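Long-range contacts in pyrrolysyl-tRNA synthetase (Desulfitobacterium hafniense, PDB 3DSQ), which probably attaches pyrrolysine to its cognate tRNA at the expense of ATP, as a homodimeric class II aminoacyl-tRNA synthetase: residues C158-S163 with N170-L175; G165-N170 with Q268-M273; L228-G233 with E258-I263. All coordinates share one frame; numbering follows the deposited sequence.

Interaction 1: residues C158-S163 with N170-L175. With NA (sodium ion), chain D.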
# COMPACT_ATOMS: atom_id res chain seq x y z
N CYS B 158 -7.76 -0.67 -1.49
CA CYS B 158 -9.04 -0.23 -2.01
C CYS B 158 -9.89 -0.02 -0.77
O CYS B 158 -9.58 -0.54 0.30
CB CYS B 158 -9.66 -1.27 -2.96
SG CYS B 158 -8.84 -1.31 -4.58
N TYR B 159 -10.96 0.76 -0.92
CA TYR B 159 -11.81 1.10 0.21
C TYR B 159 -13.30 1.04 -0.10
O TYR B 159 -13.75 1.50 -1.15
CB TYR B 159 -11.49 2.51 0.68
CG TYR B 159 -10.03 2.83 0.90
CD1 TYR B 159 -9.15 2.99 -0.18
CD2 TYR B 159 -9.53 3.01 2.19
CE1 TYR B 159 -7.82 3.34 0.02
CE2 TYR B 159 -8.20 3.35 2.40
CZ TYR B 159 -7.35 3.52 1.33
OH TYR B 159 -6.06 3.93 1.55
N ARG B 160 -14.07 0.51 0.84
CA ARG B 160 -15.52 0.42 0.70
C ARG B 160 -16.14 0.63 2.07
O ARG B 160 -15.66 0.08 3.07
CB ARG B 160 -15.93 -0.95 0.15
CG ARG B 160 -15.63 -1.14 -1.33
CD ARG B 160 -15.92 -2.58 -1.76
NE ARG B 160 -15.71 -2.79 -3.19
CZ ARG B 160 -16.54 -2.38 -4.14
NH1 ARG B 160 -17.65 -1.71 -3.82
NH2 ARG B 160 -16.27 -2.62 -5.42
N LYS B 161 -17.20 1.43 2.13
CA LYS B 161 -17.89 1.69 3.40
C LYS B 161 -18.63 0.44 3.85
O LYS B 161 -18.91 0.26 5.04
CB LYS B 161 -18.84 2.87 3.27
CG LYS B 161 -18.14 4.16 2.88
CD LYS B 161 -18.93 5.41 3.25
CE LYS B 161 -20.21 5.55 2.45
NZ LYS B 161 -20.90 6.85 2.74
N GLU B 162 -18.96 -0.42 2.89
CA GLU B 162 -19.62 -1.68 3.20
C GLU B 162 -19.44 -2.69 2.08
O GLU B 162 -19.07 -2.35 0.97
CB GLU B 162 -21.10 -1.48 3.50
CG GLU B 162 -21.67 -2.71 4.21
CD GLU B 162 -20.72 -3.24 5.28
OE1 GLU B 162 -20.52 -4.48 5.36
OE2 GLU B 162 -20.16 -2.42 6.05
N SER B 163 -19.69 -3.96 2.39
CA SER B 163 -19.53 -5.02 1.41
C SER B 163 -20.42 -6.22 1.69
O SER B 163 -21.22 -6.21 2.64
CB SER B 163 -18.07 -5.49 1.38
OG SER B 163 -17.72 -6.07 2.62
N ASN B 170 -12.84 -1.83 5.80
CA ASN B 170 -12.97 -0.55 5.11
C ASN B 170 -11.77 -0.39 4.20
O ASN B 170 -11.88 0.20 3.14
CB ASN B 170 -13.00 0.62 6.10
CG ASN B 170 -14.29 0.68 6.90
OD1 ASN B 170 -15.37 0.39 6.39
ND2 ASN B 170 -14.17 1.05 8.17
N GLU B 171 -10.63 -0.91 4.64
CA GLU B 171 -9.39 -0.85 3.86
C GLU B 171 -9.01 -2.29 3.51
O GLU B 171 -8.82 -3.10 4.39
CB GLU B 171 -8.24 -0.26 4.70
CG GLU B 171 -8.46 1.13 5.20
CD GLU B 171 -7.22 1.72 5.83
OE1 GLU B 171 -6.16 1.71 5.18
OE2 GLU B 171 -7.31 2.21 6.98
N PHE B 172 -8.91 -2.59 2.23
CA PHE B 172 -8.54 -3.93 1.82
C PHE B 172 -7.55 -3.89 0.66
O PHE B 172 -7.43 -2.88 -0.04
CB PHE B 172 -9.80 -4.76 1.50
CG PHE B 172 -10.73 -4.14 0.46
CD1 PHE B 172 -10.62 -4.49 -0.88
CD2 PHE B 172 -11.71 -3.21 0.84
CE1 PHE B 172 -11.48 -3.94 -1.84
CE2 PHE B 172 -12.58 -2.65 -0.12
CZ PHE B 172 -12.47 -3.01 -1.45
N THR B 173 -6.81 -4.98 0.49
CA THR B 173 -5.81 -5.05 -0.56
C THR B 173 -6.32 -5.91 -1.69
O THR B 173 -6.73 -7.05 -1.49
CB THR B 173 -4.50 -5.66 -0.01
OG1 THR B 173 -4.18 -5.08 1.26
CG2 THR B 173 -3.33 -5.40 -0.98
N MET B 174 -6.28 -5.35 -2.89
CA MET B 174 -6.72 -6.04 -4.09
C MET B 174 -5.56 -6.29 -5.02
O MET B 174 -4.65 -5.45 -5.14
CB MET B 174 -7.76 -5.22 -4.86
CG MET B 174 -9.13 -5.15 -4.23
SD MET B 174 -9.92 -6.77 -4.11
CE MET B 174 -9.70 -7.06 -2.43
N LEU B 175 -5.60 -7.45 -5.65
CA LEU B 175 -4.63 -7.84 -6.66
C LEU B 175 -5.54 -7.93 -7.87
O LEU B 175 -6.58 -8.59 -7.81
CB LEU B 175 -4.03 -9.23 -6.38
CG LEU B 175 -3.54 -9.97 -7.65
CD1 LEU B 175 -2.47 -9.17 -8.36
CD2 LEU B 175 -3.01 -11.36 -7.27
NA NA D . -16.54 -8.79 2.92
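Arg160 lays its aliphatic chain along the rim of the Phe172 ring, beside the place where the antiparallel strands 150-159 and 171-180 part into a loop. From CB, which is 3.8 Å from Phe172 CE2, the chain runs on to CG at the ring edge, in the ring plane, and then to CD, 3.5 Å from Phe172 CZ. NE is 3.7 Å from the same Phe172 CZ; the guanidinium and ring planes are 12° apart, but the groups are not stacked, since Phe172 CZ lies at the guanidinium edge, near its plane. A long side chain with methylenes below its charge suits this place, since the apolar part meets the aromatic edge. Phe172 reaches it with CG set between the backbone N and carbonyl carbon (chi1 55°), which swings the ring over its partner strand. Cys158, small enough to fit against a ring, puts CB over one face, 3.4 Å from Phe172 CE1.

Backbone bonds set the register of the two strands. Cys158 and Phe172 form a hydrogen-bonded pair, with Cys158 N 2.7 Å from Phe172 O and the reciprocal bond from Phe172 N; beyond it, Arg160 N donates to Asn170 O at a longer 3.2 Å. Sequence and topology match motif 2 of class II synthetases, and in its loop Ser163 OG binds a sodium ion at 3.0 Å.

On the other face of the sheet Tyr159 lies alongside Glu171, and both hydrogen-bond Thr96 of the second subunit, so this part of the hairpin belongs to the dimer interface. Farther along, Thr173 packs on helix 72-85 and hydrogen-bonds Glu258 of helix 257-265.

Interaction 2: residues G165-N170 with Q268-M273. With NA (sodium ion), chain D.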
# COMPACT_ATOMS: atom_id res chain seq x y z
N GLY B 165 -20.67 -10.59 2.15
CA GLY B 165 -20.05 -11.46 3.14
C GLY B 165 -20.40 -11.09 4.56
O GLY B 165 -20.96 -10.02 4.82
N ALA B 166 -20.05 -11.97 5.50
CA ALA B 166 -20.35 -11.74 6.90
C ALA B 166 -19.40 -10.76 7.59
O ALA B 166 -19.70 -10.26 8.68
CB ALA B 166 -20.35 -13.07 7.64
N GLN B 167 -18.25 -10.49 6.98
CA GLN B 167 -17.29 -9.57 7.58
C GLN B 167 -17.00 -8.40 6.65
O GLN B 167 -17.31 -8.46 5.46
CB GLN B 167 -15.98 -10.31 7.91
CG GLN B 167 -16.15 -11.40 8.95
CD GLN B 167 -14.82 -11.99 9.40
OE1 GLN B 167 -13.99 -11.31 10.00
NE2 GLN B 167 -14.62 -13.27 9.10
N HIS B 168 -16.41 -7.34 7.18
CA HIS B 168 -16.10 -6.16 6.38
C HIS B 168 -14.78 -5.48 6.73
O HIS B 168 -14.41 -5.37 7.90
CB HIS B 168 -17.23 -5.12 6.52
CG HIS B 168 -16.97 -3.84 5.77
ND1 HIS B 168 -17.11 -3.74 4.41
CD2 HIS B 168 -16.53 -2.63 6.20
CE1 HIS B 168 -16.76 -2.53 4.02
NE2 HIS B 168 -16.41 -1.83 5.08
N LEU B 169 -14.07 -5.02 5.70
CA LEU B 169 -12.82 -4.28 5.86
C LEU B 169 -13.02 -2.96 5.12
O LEU B 169 -13.36 -2.97 3.94
CB LEU B 169 -11.64 -5.03 5.23
CG LEU B 169 -11.00 -6.23 5.95
CD1 LEU B 169 -9.84 -6.75 5.11
CD2 LEU B 169 -10.50 -5.81 7.33
N ASN B 170 -12.84 -1.83 5.80
CA ASN B 170 -12.97 -0.55 5.11
C ASN B 170 -11.77 -0.39 4.20
O ASN B 170 -11.88 0.20 3.14
CB ASN B 170 -13.00 0.62 6.10
CG ASN B 170 -14.29 0.68 6.90
OD1 ASN B 170 -15.37 0.39 6.39
ND2 ASN B 170 -14.17 1.05 8.17
N GLN B 268 -9.91 -16.75 12.08
CA GLN B 268 -11.30 -16.36 12.32
C GLN B 268 -11.74 -14.99 11.82
O GLN B 268 -12.79 -14.86 11.19
CB GLN B 268 -11.62 -16.46 13.81
CG GLN B 268 -11.74 -17.88 14.33
CD GLN B 268 -12.91 -18.62 13.72
OE1 GLN B 268 -13.96 -18.04 13.46
NE2 GLN B 268 -12.73 -19.92 13.50
N HIS B 269 -10.94 -13.96 12.10
CA HIS B 269 -11.27 -12.61 11.66
C HIS B 269 -10.46 -12.23 10.42
O HIS B 269 -9.25 -12.47 10.36
CB HIS B 269 -11.00 -11.59 12.76
CG HIS B 269 -12.02 -11.58 13.86
ND1 HIS B 269 -13.37 -11.74 13.63
CD2 HIS B 269 -11.89 -11.34 15.19
CE1 HIS B 269 -14.02 -11.60 14.77
NE2 HIS B 269 -13.15 -11.35 15.73
N VAL B 270 -11.12 -11.63 9.44
CA VAL B 270 -10.41 -11.22 8.23
C VAL B 270 -9.46 -10.07 8.60
O VAL B 270 -8.50 -9.78 7.88
CB VAL B 270 -11.39 -10.77 7.12
CG1 VAL B 270 -12.03 -9.44 7.49
CG2 VAL B 270 -10.66 -10.69 5.77
N GLN B 271 -9.74 -9.44 9.74
CA GLN B 271 -8.91 -8.33 10.23
C GLN B 271 -7.55 -8.83 10.71
O GLN B 271 -6.57 -8.08 10.70
CB GLN B 271 -9.58 -7.63 11.42
CG GLN B 271 -10.77 -6.71 11.11
CD GLN B 271 -12.03 -7.46 10.74
OE1 GLN B 271 -12.20 -8.65 11.05
NE2 GLN B 271 -12.96 -6.77 10.07
N SER B 272 -7.48 -10.08 11.14
CA SER B 272 -6.24 -10.64 11.65
C SER B 272 -4.98 -10.37 10.79
O SER B 272 -3.89 -10.20 11.32
CB SER B 272 -6.42 -12.15 11.88
OG SER B 272 -5.29 -12.87 11.45
N MET B 273 -5.13 -10.30 9.48
CA MET B 273 -3.95 -10.05 8.65
C MET B 273 -4.04 -8.81 7.77
O MET B 273 -3.23 -8.60 6.88
CB MET B 273 -3.63 -11.30 7.82
CG MET B 273 -3.10 -12.44 8.68
SD MET B 273 -2.86 -14.04 7.86
CE MET B 273 -4.45 -14.72 8.07
NA NA D . -16.54 -8.79 2.92
O HOH W 1 -14.68 -9.49 11.62
O HOH W 2 -16.15 -7.68 10.33
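Between Gln167 and Leu169 the chain runs within 23° of the direction of 268-271, but with Gln167 CA and Val270 CA 7.1 Å apart the two backbones are joined through side chains rather than by bonds of their own. Gln167 does most of this work. Its chain is extended beyond CG (chi2 -173°), carrying the amide to the backbone opposite, where OE1 accepts a hydrogen bond from Val270 N at 2.9 Å. That bond is nearly straight, though the donor is tilted from the carbonyl plane of the side chain. NE2 donates to Gln268 O at 3.2 Å, in that carbonyl's plane but with a more bent N-H. An amide suits the place because it can accept a hydrogen bond from one peptide group and donate one to another, which restrains the rotation of its plane.

The segment 165-170 is the second half of the loop of a hairpin matching motif 2 of class II synthetases. Gln167 is held twice there, by its side chain to 268-270 and by its backbone O, which binds the sodium ion at 2.7 Å. His168, turned away from 268-273, hydrogen-bonds Ser163 OG, another sodium ligand.

Gln271 folds back at chi2 (73°), bringing its amide obliquely across that of Gln167. A water donates to OE1 of both, reconciling two acceptors that lie 3.4 Å apart, and a second water accepts from His168 N. The apolar share falls to Leu169 and the buried Val270, whose branches meet tip to tip, Leu169 CG 3.7 Å from Val270 CG1. The Leu169 and Gln271 side chains slide past each other in opposite directions, with Leu169 CD2 3.9 Å from Gln271 CG.

Interaction 3: residues L228-G233 with E258-I263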
# COMPACT_ATOMS: atom_id res chain seq x y z
N LEU B 228 -16.42 -20.97 -0.68
CA LEU B 228 -15.62 -19.79 -0.41
C LEU B 228 -15.07 -19.13 -1.67
O LEU B 228 -14.31 -19.74 -2.42
CB LEU B 228 -14.46 -20.15 0.51
CG LEU B 228 -14.83 -20.75 1.87
CD1 LEU B 228 -13.57 -21.18 2.61
CD2 LEU B 228 -15.60 -19.73 2.69
N GLU B 229 -15.46 -17.88 -1.91
CA GLU B 229 -14.98 -17.15 -3.08
C GLU B 229 -13.59 -16.60 -2.82
O GLU B 229 -13.36 -15.92 -1.82
CB GLU B 229 -15.90 -15.98 -3.42
CG GLU B 229 -15.41 -15.19 -4.63
CD GLU B 229 -16.27 -13.98 -4.94
OE1 GLU B 229 -16.45 -13.12 -4.05
OE2 GLU B 229 -16.78 -13.89 -6.08
N LEU B 230 -12.67 -16.90 -3.72
CA LEU B 230 -11.30 -16.43 -3.60
C LEU B 230 -10.98 -15.33 -4.61
O LEU B 230 -10.02 -14.58 -4.44
CB LEU B 230 -10.33 -17.60 -3.77
CG LEU B 230 -10.06 -18.46 -2.53
CD1 LEU B 230 -11.37 -18.79 -1.81
CD2 LEU B 230 -9.33 -19.72 -2.94
N ALA B 231 -11.78 -15.25 -5.67
CA ALA B 231 -11.54 -14.25 -6.70
C ALA B 231 -12.63 -14.22 -7.76
O ALA B 231 -13.34 -15.20 -7.98
CB ALA B 231 -10.19 -14.52 -7.37
N SER B 232 -12.75 -13.07 -8.42
CA SER B 232 -13.73 -12.88 -9.48
C SER B 232 -13.06 -12.32 -10.73
O SER B 232 -12.37 -11.31 -10.67
CB SER B 232 -14.83 -11.94 -9.01
OG SER B 232 -15.52 -12.50 -7.91
N GLY B 233 -13.27 -13.00 -11.86
CA GLY B 233 -12.69 -12.55 -13.11
C GLY B 233 -13.76 -12.10 -14.08
O GLY B 233 -14.88 -12.60 -14.04
N GLU B 258 -6.45 -10.21 1.92
CA GLU B 258 -6.72 -10.53 3.32
C GLU B 258 -7.66 -11.73 3.36
O GLU B 258 -7.49 -12.64 4.18
CB GLU B 258 -7.37 -9.36 4.08
CG GLU B 258 -6.48 -8.12 4.28
CD GLU B 258 -6.44 -7.22 3.06
OE1 GLU B 258 -7.18 -7.51 2.10
OE2 GLU B 258 -5.68 -6.23 3.06
N ARG B 259 -8.63 -11.74 2.46
CA ARG B 259 -9.57 -12.84 2.41
C ARG B 259 -8.86 -14.13 1.99
O ARG B 259 -9.15 -15.21 2.51
CB ARG B 259 -10.72 -12.53 1.45
CG ARG B 259 -11.74 -13.64 1.38
CD ARG B 259 -12.97 -13.24 0.58
NE ARG B 259 -13.89 -14.36 0.46
CZ ARG B 259 -15.11 -14.30 -0.08
NH1 ARG B 259 -15.56 -13.15 -0.57
NH2 ARG B 259 -15.87 -15.39 -0.14
N LEU B 260 -7.93 -14.02 1.05
CA LEU B 260 -7.16 -15.17 0.61
C LEU B 260 -6.41 -15.72 1.81
O LEU B 260 -6.46 -16.91 2.10
CB LEU B 260 -6.15 -14.79 -0.48
CG LEU B 260 -6.50 -14.81 -1.97
CD1 LEU B 260 -5.19 -14.78 -2.76
CD2 LEU B 260 -7.27 -16.07 -2.35
N LEU B 261 -5.71 -14.82 2.51
CA LEU B 261 -4.93 -15.22 3.68
C LEU B 261 -5.78 -15.88 4.75
O LEU B 261 -5.36 -16.88 5.35
CB LEU B 261 -4.21 -14.00 4.28
CG LEU B 261 -2.98 -13.54 3.49
CD1 LEU B 261 -2.45 -12.28 4.10
CD2 LEU B 261 -1.92 -14.64 3.48
N MET B 262 -6.96 -15.32 5.02
CA MET B 262 -7.83 -15.89 6.03
C MET B 262 -8.22 -17.33 5.67
O MET B 262 -8.26 -18.21 6.53
CB MET B 262 -9.10 -15.04 6.18
CG MET B 262 -10.21 -15.74 6.96
SD MET B 262 -11.63 -14.65 7.23
CE MET B 262 -12.29 -14.57 5.58
N ILE B 263 -8.50 -17.54 4.39
CA ILE B 263 -8.90 -18.84 3.89
C ILE B 263 -7.74 -19.84 3.88
O ILE B 263 -7.90 -20.98 4.29
CB ILE B 263 -9.52 -18.67 2.48
CG1 ILE B 263 -10.84 -17.90 2.62
CG2 ILE B 263 -9.72 -20.02 1.81
CD1 ILE B 263 -11.45 -17.44 1.30
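Leu230 and Ile263 make the tight centre of a strand-on-helix packing in the class II catalytic fold, where strand 228-236 of the central sheet meets helix 257-265, which with strand 250-256 matches motif 3 of the family. The axes of 228-233 and 258-263 approach to 8.7 Å, running roughly antiparallel, at 148°. Leu230 CD1 presses to 3.4 Å from Ile263 CD1, closer than carbons usually come, while Leu230 CG rests 3.7 Å from Leu260 CD2, the two leucines crossing at about a right angle. Branched aliphatic side chains suit this seam, buried at Leu230 and Leu260. Leu230 also belongs to a classic beta bulge, since it and Ala231 both face Val223.

At the exposed Leu228 the fit is slacker: it slides past Ile263 in the opposite direction, its CD1 4.1 Å from Ile263 CG2. Arg259, with CG anti to the backbone N (chi1 -179°) and the chain extended to NE, is long enough to come close to Glu229, yet no N-H is well aimed at a strand acceptor. Glu229 O sits over one guanidinium face, and the salt bridge is one of charges alone: Glu229 OE1 lies 3.6 Å from Arg259 NH1, well out of the guanidinium plane.

In the fold
Interactions 1 and 2 interlock along the chain, their segments alternating and sharing Asn170, whereas interaction 3 comes after interaction 1 and lies within the loop that interaction 2 closes. The centres of interactions 1 and 2 are about 10 Å apart. Those of interactions 2 and 3 are about 11 Å apart, and those of interactions 1 and 3 about 13 Å. The sodium ion joins the first two, being bound by Ser163 and Gln167 as well as Gln164. Interactions 1 and 3 reach the same mixed sheet, and helix 257-265 draws all three together, its Met262 touching Gln167 and Val270. The hairpin, its loop and the motif 3 helix thus form one connected region of the class II core, consistent with the family's active-site architecture.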